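Local atomic coordinates of putative mandelate racemase (PDB entry 2OX4), a protein that binds magnesium and, as a member of the mandelate racemase branch of the enolase superfamily, probably acts as a lyase of the dehydratase type. Residues C[133-137]-C[153-157]; C[144-150]-C[196-200]. One frame throughout, in Å; residues are numbered along the deposited sequence.

Contact 1. Residues C[133-137]-C[153-157]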
loop_
_atom_site.group_PDB
_atom_site.type_symbol
_atom_site.label_atom_id
_atom_site.label_comp_id
_atom_site.label_asym_id
_atom_site.label_seq_id
_atom_site.Cartn_x
_atom_site.Cartn_y
_atom_site.Cartn_z
ATOM N N LEU C 133 -30.734 27.924 2.600
ATOM C CA LEU C 133 -32.108 28.215 3.041
ATOM C C LEU C 133 -32.170 28.692 4.484
ATOM O O LEU C 133 -33.089 29.422 4.860
ATOM C CB LEU C 133 -32.999 26.978 2.924
ATOM C CG LEU C 133 -33.284 26.283 1.596
ATOM C CD1 LEU C 133 -34.153 25.059 1.878
ATOM C CD2 LEU C 133 -33.938 27.207 0.589
ATOM N N GLN C 134 -31.199 28.270 5.292
ATOM C CA GLN C 134 -31.153 28.656 6.703
ATOM C C GLN C 134 -30.974 30.170 6.935
ATOM O O GLN C 134 -31.145 30.644 8.059
ATOM C CB GLN C 134 -30.096 27.829 7.458
ATOM C CG GLN C 134 -28.657 28.269 7.236
ATOM C CD GLN C 134 -28.037 27.748 5.943
ATOM O OE1 GLN C 134 -28.660 27.001 5.186
ATOM N NE2 GLN C 134 -26.788 28.148 5.690
ATOM N N PHE C 135 -30.643 30.919 5.879
ATOM C CA PHE C 135 -30.521 32.381 5.957
ATOM C C PHE C 135 -31.718 33.107 5.329
ATOM O O PHE C 135 -31.711 34.338 5.194
ATOM C CB PHE C 135 -29.233 32.864 5.286
ATOM C CG PHE C 135 -27.984 32.430 5.994
ATOM C CD1 PHE C 135 -27.870 32.563 7.372
ATOM C CD2 PHE C 135 -26.921 31.884 5.281
ATOM C CE1 PHE C 135 -26.713 32.161 8.030
ATOM C CE2 PHE C 135 -25.764 31.478 5.930
ATOM C CZ PHE C 135 -25.662 31.615 7.308
ATOM N N GLY C 136 -32.729 32.338 4.943
ATOM C CA GLY C 136 -33.899 32.877 4.261
ATOM C C GLY C 136 -33.777 32.854 2.745
ATOM O O GLY C 136 -32.742 33.240 2.180
ATOM N N TRP C 137 -34.841 32.401 2.089
ATOM C CA TRP C 137 -35.007 32.591 0.652
ATOM C C TRP C 137 -36.008 33.728 0.380
ATOM O O TRP C 137 -37.143 33.469 -0.008
ATOM C CB TRP C 137 -35.476 31.275 0.014
ATOM C CG TRP C 137 -35.269 31.248 -1.474
ATOM C CD1 TRP C 137 -36.225 31.366 -2.437
ATOM C CD2 TRP C 137 -34.017 31.107 -2.164
ATOM N NE1 TRP C 137 -35.652 31.310 -3.683
ATOM C CE2 TRP C 137 -34.296 31.154 -3.546
ATOM C CE3 TRP C 137 -32.687 30.948 -1.747
ATOM C CZ2 TRP C 137 -33.299 31.040 -4.516
ATOM C CZ3 TRP C 137 -31.695 30.838 -2.714
ATOM C CH2 TRP C 137 -32.007 30.886 -4.083
ATOM N N GLU C 153 -38.993 27.954 3.997
ATOM C CA GLU C 153 -38.007 28.477 3.052
ATOM C C GLU C 153 -37.857 27.542 1.851
ATOM O O GLU C 153 -37.757 28.014 0.710
ATOM C CB GLU C 153 -36.644 28.723 3.718
ATOM C CG GLU C 153 -36.612 29.795 4.819
ATOM C CD GLU C 153 -37.497 30.990 4.523
ATOM O OE1 GLU C 153 -38.574 31.115 5.155
ATOM O OE2 GLU C 153 -37.108 31.800 3.657
ATOM N N ALA C 154 -37.854 26.231 2.115
ATOM C CA ALA C 154 -37.805 25.225 1.063
ATOM C C ALA C 154 -38.993 25.356 0.113
ATOM O O ALA C 154 -38.828 25.333 -1.104
ATOM C CB ALA C 154 -37.756 23.825 1.657
ATOM N N LEU C 155 -40.190 25.507 0.679
ATOM C CA LEU C 155 -41.399 25.693 -0.126
ATOM C C LEU C 155 -41.402 26.960 -0.978
ATOM O O LEU C 155 -41.904 26.923 -2.103
ATOM C CB LEU C 155 -42.658 25.609 0.741
ATOM C CG LEU C 155 -42.995 24.222 1.291
ATOM C CD1 LEU C 155 -44.151 24.318 2.287
ATOM C CD2 LEU C 155 -43.328 23.243 0.171
ATOM N N LYS C 156 -40.846 28.059 -0.448
ATOM C CA LYS C 156 -40.643 29.291 -1.213
ATOM C C LYS C 156 -39.770 29.052 -2.439
ATOM O O LYS C 156 -40.066 29.549 -3.530
ATOM C CB LYS C 156 -40.007 30.383 -0.347
ATOM C CG LYS C 156 -40.926 30.960 0.725
ATOM C CD LYS C 156 -40.203 31.991 1.574
ATOM C CE LYS C 156 -41.082 32.462 2.730
ATOM N NZ LYS C 156 -40.297 33.190 3.764
ATOM N N ALA C 157 -38.689 28.293 -2.255
ATOM C CA ALA C 157 -37.820 27.939 -3.375
ATOM C C ALA C 157 -38.561 27.087 -4.406
ATOM O O ALA C 157 -38.508 27.370 -5.598
ATOM C CB ALA C 157 -36.580 27.206 -2.873
#
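Glu153 reaches from helix 147-159 to the backbone of 133-137, where its OE2 accepts the N-H of Trp137 at 2.8 Å with an N-H...O angle of 154°. The bond uses the anti lone pair of OE2, pointing away from OE1, and a bend at chi2 (-38°) folds the carboxylate back over Gly136, whose CA lies 3.4 Å from OE2. Replacing Glu153 by an alanine would probably leave the buried N-H of Trp137 without its acceptor and open a gap beside Gly136. The apolar part is tight: Leu133 CD1 sits 3.7 Å from Ala154 CA, and Ala157 CB stands over one face of the Trp137 indole, offset toward its rim. In this enolase-superfamily barrel, 133-137 belongs to the loop that leaves strand 126-131 and leads into that helix, so the loop turns back onto the outer helix; Val165 of the next strand also touches Leu133 and Ala157. The solvent side is looser. There Lys156, exposed and modelled in two conformers, runs extended past the loop in one of them, its CD 3.7 Å from Trp137 O. Trp137 NE1 turns instead to Glu160.

Contact 2. Residues C[144-150]-C[196-200]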
loop_
_atom_site.group_PDB
_atom_site.type_symbol
_atom_site.label_atom_id
_atom_site.label_comp_id
_atom_site.label_asym_id
_atom_site.label_seq_id
_atom_site.Cartn_x
_atom_site.Cartn_y
_atom_site.Cartn_z
ATOM N N LYS C 144 -32.485 31.113 10.528
ATOM C CA LYS C 144 -33.674 30.369 10.976
ATOM C C LYS C 144 -33.380 29.375 12.097
ATOM O O LYS C 144 -32.361 28.682 12.084
ATOM C CB LYS C 144 -34.344 29.620 9.820
ATOM C CG LYS C 144 -34.594 30.448 8.559
ATOM C CD LYS C 144 -35.618 31.553 8.803
ATOM C CE LYS C 144 -35.747 32.450 7.583
ATOM N NZ LYS C 144 -35.790 33.888 7.961
ATOM N N GLY C 145 -34.298 29.289 13.054
ATOM C CA GLY C 145 -34.141 28.391 14.195
ATOM C C GLY C 145 -35.182 27.293 14.271
ATOM O O GLY C 145 -34.864 26.151 14.594
ATOM N N ARG C 146 -36.441 27.630 14.004
ATOM C CA ARG C 146 -37.522 26.660 14.172
ATOM C C ARG C 146 -37.679 25.787 12.936
ATOM O O ARG C 146 -37.546 26.260 11.804
ATOM C CB ARG C 146 -38.860 27.352 14.480
ATOM C CG ARG C 146 -38.833 28.413 15.593
ATOM C CD ARG C 146 -38.256 27.909 16.920
ATOM N NE ARG C 146 -38.888 26.691 17.431
ATOM C CZ ARG C 146 -38.672 26.191 18.648
ATOM N NH1 ARG C 146 -37.845 26.805 19.489
ATOM N NH2 ARG C 146 -39.283 25.078 19.032
ATOM N N LYS C 147 -37.991 24.519 13.154
ATOM C CA LYS C 147 -38.030 23.549 12.070
ATOM C C LYS C 147 -39.029 23.877 10.953
ATOM O O LYS C 147 -38.824 23.490 9.798
ATOM C CB LYS C 147 -38.246 22.135 12.605
ATOM C CG LYS C 147 -39.628 21.865 13.164
ATOM C CD LYS C 147 -39.690 20.494 13.807
ATOM C CE LYS C 147 -41.124 20.116 14.100
ATOM N NZ LYS C 147 -41.286 19.655 15.501
ATOM N N GLU C 148 -40.101 24.592 11.299
ATOM C CA GLU C 148 -41.122 24.982 10.318
ATOM C C GLU C 148 -40.597 26.060 9.390
ATOM O O GLU C 148 -41.037 26.163 8.245
ATOM C CB GLU C 148 -42.404 25.474 11.013
ATOM C CG GLU C 148 -43.169 24.379 11.749
ATOM C CD GLU C 148 -42.673 24.153 13.178
ATOM O OE1 GLU C 148 -41.880 24.987 13.687
ATOM O OE2 GLU C 148 -43.080 23.135 13.788
ATOM N N GLU C 149 -39.651 26.857 9.883
ATOM C CA GLU C 149 -39.033 27.896 9.075
ATOM C C GLU C 149 -38.173 27.295 7.962
ATOM O O GLU C 149 -38.105 27.841 6.863
ATOM C CB GLU C 149 -38.209 28.845 9.941
ATOM C CG GLU C 149 -38.961 29.344 11.170
ATOM C CD GLU C 149 -38.150 30.325 11.984
ATOM O OE1 GLU C 149 -38.537 31.507 12.042
ATOM O OE2 GLU C 149 -37.119 29.921 12.557
ATOM N N TYR C 150 -37.534 26.163 8.259
ATOM C CA TYR C 150 -36.777 25.415 7.262
ATOM C C TYR C 150 -37.688 24.856 6.159
ATOM O O TYR C 150 -37.419 25.053 4.975
ATOM C CB TYR C 150 -35.930 24.321 7.943
ATOM C CG TYR C 150 -34.741 24.887 8.696
ATOM C CD1 TYR C 150 -33.451 24.812 8.167
ATOM C CD2 TYR C 150 -34.904 25.511 9.932
ATOM C CE1 TYR C 150 -32.363 25.352 8.848
ATOM C CE2 TYR C 150 -33.823 26.046 10.621
ATOM C CZ TYR C 150 -32.551 25.951 10.074
ATOM O OH TYR C 150 -31.492 26.490 10.757
ATOM N N VAL C 196 -31.815 16.488 12.325
ATOM C CA VAL C 196 -32.775 15.543 11.759
ATOM C C VAL C 196 -34.156 16.191 11.570
ATOM O O VAL C 196 -34.770 16.030 10.512
ATOM C CB VAL C 196 -32.919 14.265 12.616
ATOM C CG1 VAL C 196 -34.124 13.445 12.173
ATOM C CG2 VAL C 196 -31.656 13.398 12.514
ATOM N N GLU C 197 -34.634 16.919 12.581
ATOM C CA GLU C 197 -35.994 17.490 12.510
ATOM C C GLU C 197 -36.119 18.497 11.359
ATOM O O GLU C 197 -37.176 18.590 10.734
ATOM C CB GLU C 197 -36.448 18.110 13.848
ATOM C CG GLU C 197 -35.787 19.439 14.190
ATOM C CD GLU C 197 -36.270 20.029 15.503
ATOM O OE1 GLU C 197 -36.043 21.238 15.718
ATOM O OE2 GLU C 197 -36.843 19.277 16.318
ATOM N N ARG C 198 -35.034 19.222 11.075
ATOM C CA ARG C 198 -35.002 20.183 9.977
ATOM C C ARG C 198 -35.008 19.484 8.617
ATOM O O ARG C 198 -35.793 19.846 7.739
ATOM C CB ARG C 198 -33.814 21.134 10.113
ATOM C CG ARG C 198 -33.952 22.121 11.250
ATOM C CD ARG C 198 -32.623 22.663 11.713
ATOM N NE ARG C 198 -32.800 23.635 12.790
ATOM C CZ ARG C 198 -31.820 24.329 13.359
ATOM N NH1 ARG C 198 -30.561 24.152 12.977
ATOM N NH2 ARG C 198 -32.096 25.191 14.333
ATOM N N VAL C 199 -34.154 18.471 8.452
ATOM C CA VAL C 199 -34.131 17.681 7.216
ATOM C C VAL C 199 -35.472 16.990 6.974
ATOM O O VAL C 199 -36.017 17.036 5.859
ATOM C CB VAL C 199 -32.992 16.609 7.231
ATOM C CG1 VAL C 199 -33.113 15.678 6.013
ATOM C CG2 VAL C 199 -31.617 17.289 7.275
ATOM N N GLU C 200 -36.010 16.374 8.028
ATOM C CA GLU C 200 -37.327 15.730 7.980
ATOM C C GLU C 200 -38.464 16.699 7.611
ATOM O O GLU C 200 -39.320 16.370 6.775
ATOM C CB GLU C 200 -37.632 15.059 9.320
ATOM C CG GLU C 200 -38.859 14.172 9.301
ATOM C CD GLU C 200 -38.871 13.185 10.445
ATOM O OE1 GLU C 200 -39.250 12.019 10.205
ATOM O OE2 GLU C 200 -38.497 13.573 11.576
HETATM O O HOH W 1 -35.217 23.218 14.218
HETATM O O HOH W 2 -38.126 23.477 15.914
#
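Arg198 lies across Tyr150 where two neighbouring outer helices of the TIM-barrel domain, 147-159 and 189-206, pack side by side. Its CB starts 4.1 Å from Tyr150 CG, and CG continues over the same end of the ring. Next comes CD, which makes a CH-pi contact 3.8 Å from the ring centroid and 14° off the normal. The chain is extended from CG to NE, and this carries NE past Tyr150 CE2 and sets the guanidinium nearly parallel to the phenol, the two planes 15° apart. Tyr150 OH then stands over the centre of the guanidinium face rather than in line with an N-H; the hydroxyl gives its proton to Lys144 O (2.7 Å) from above the carbonyl plane. At the tip, NH2 donates to Gly145 O at 2.9 Å, while NH1 is taken by the carbonyls of Val169 and His172. Arg198 thus ties the turn before helix 147-159 to the loop after strand 164-167. That turn is also held from within, because Glu149 OE2 accepts the N-H groups of both Gly145 and Arg146. On the outer side Lys147 crosses Glu197 at about a right angle, CD against carboxylate carbon, and Glu197 OE1 pairs with Arg174. One water accepts from Arg198 NE at 2.8 Å and donates to Gly145 O and Glu197 OE1.

Both contacts use helix 147-159. Contact 1 sets its second half against the loop after strand 126-131 and is buried except for one lysine; contact 2 joins its first turn and the residues leading into it to helix 189-206 and is only partly buried. Their chemistry follows: a leucine and an indole packed on two alanines, with one carboxylate taking a backbone N-H, in contact 1, against an arginine on a tyrosine face, with charged neighbours and bridging waters, in contact 2. The two touch directly: Lys144 N lies 2.8 Å from Gln134 O, probably a hydrogen bond, and Gln134 CB packs 3.6 Å from Tyr150 CE1. Leu133 comes within about 9 Å of the magnesium ligand Glu215, side chain to side chain.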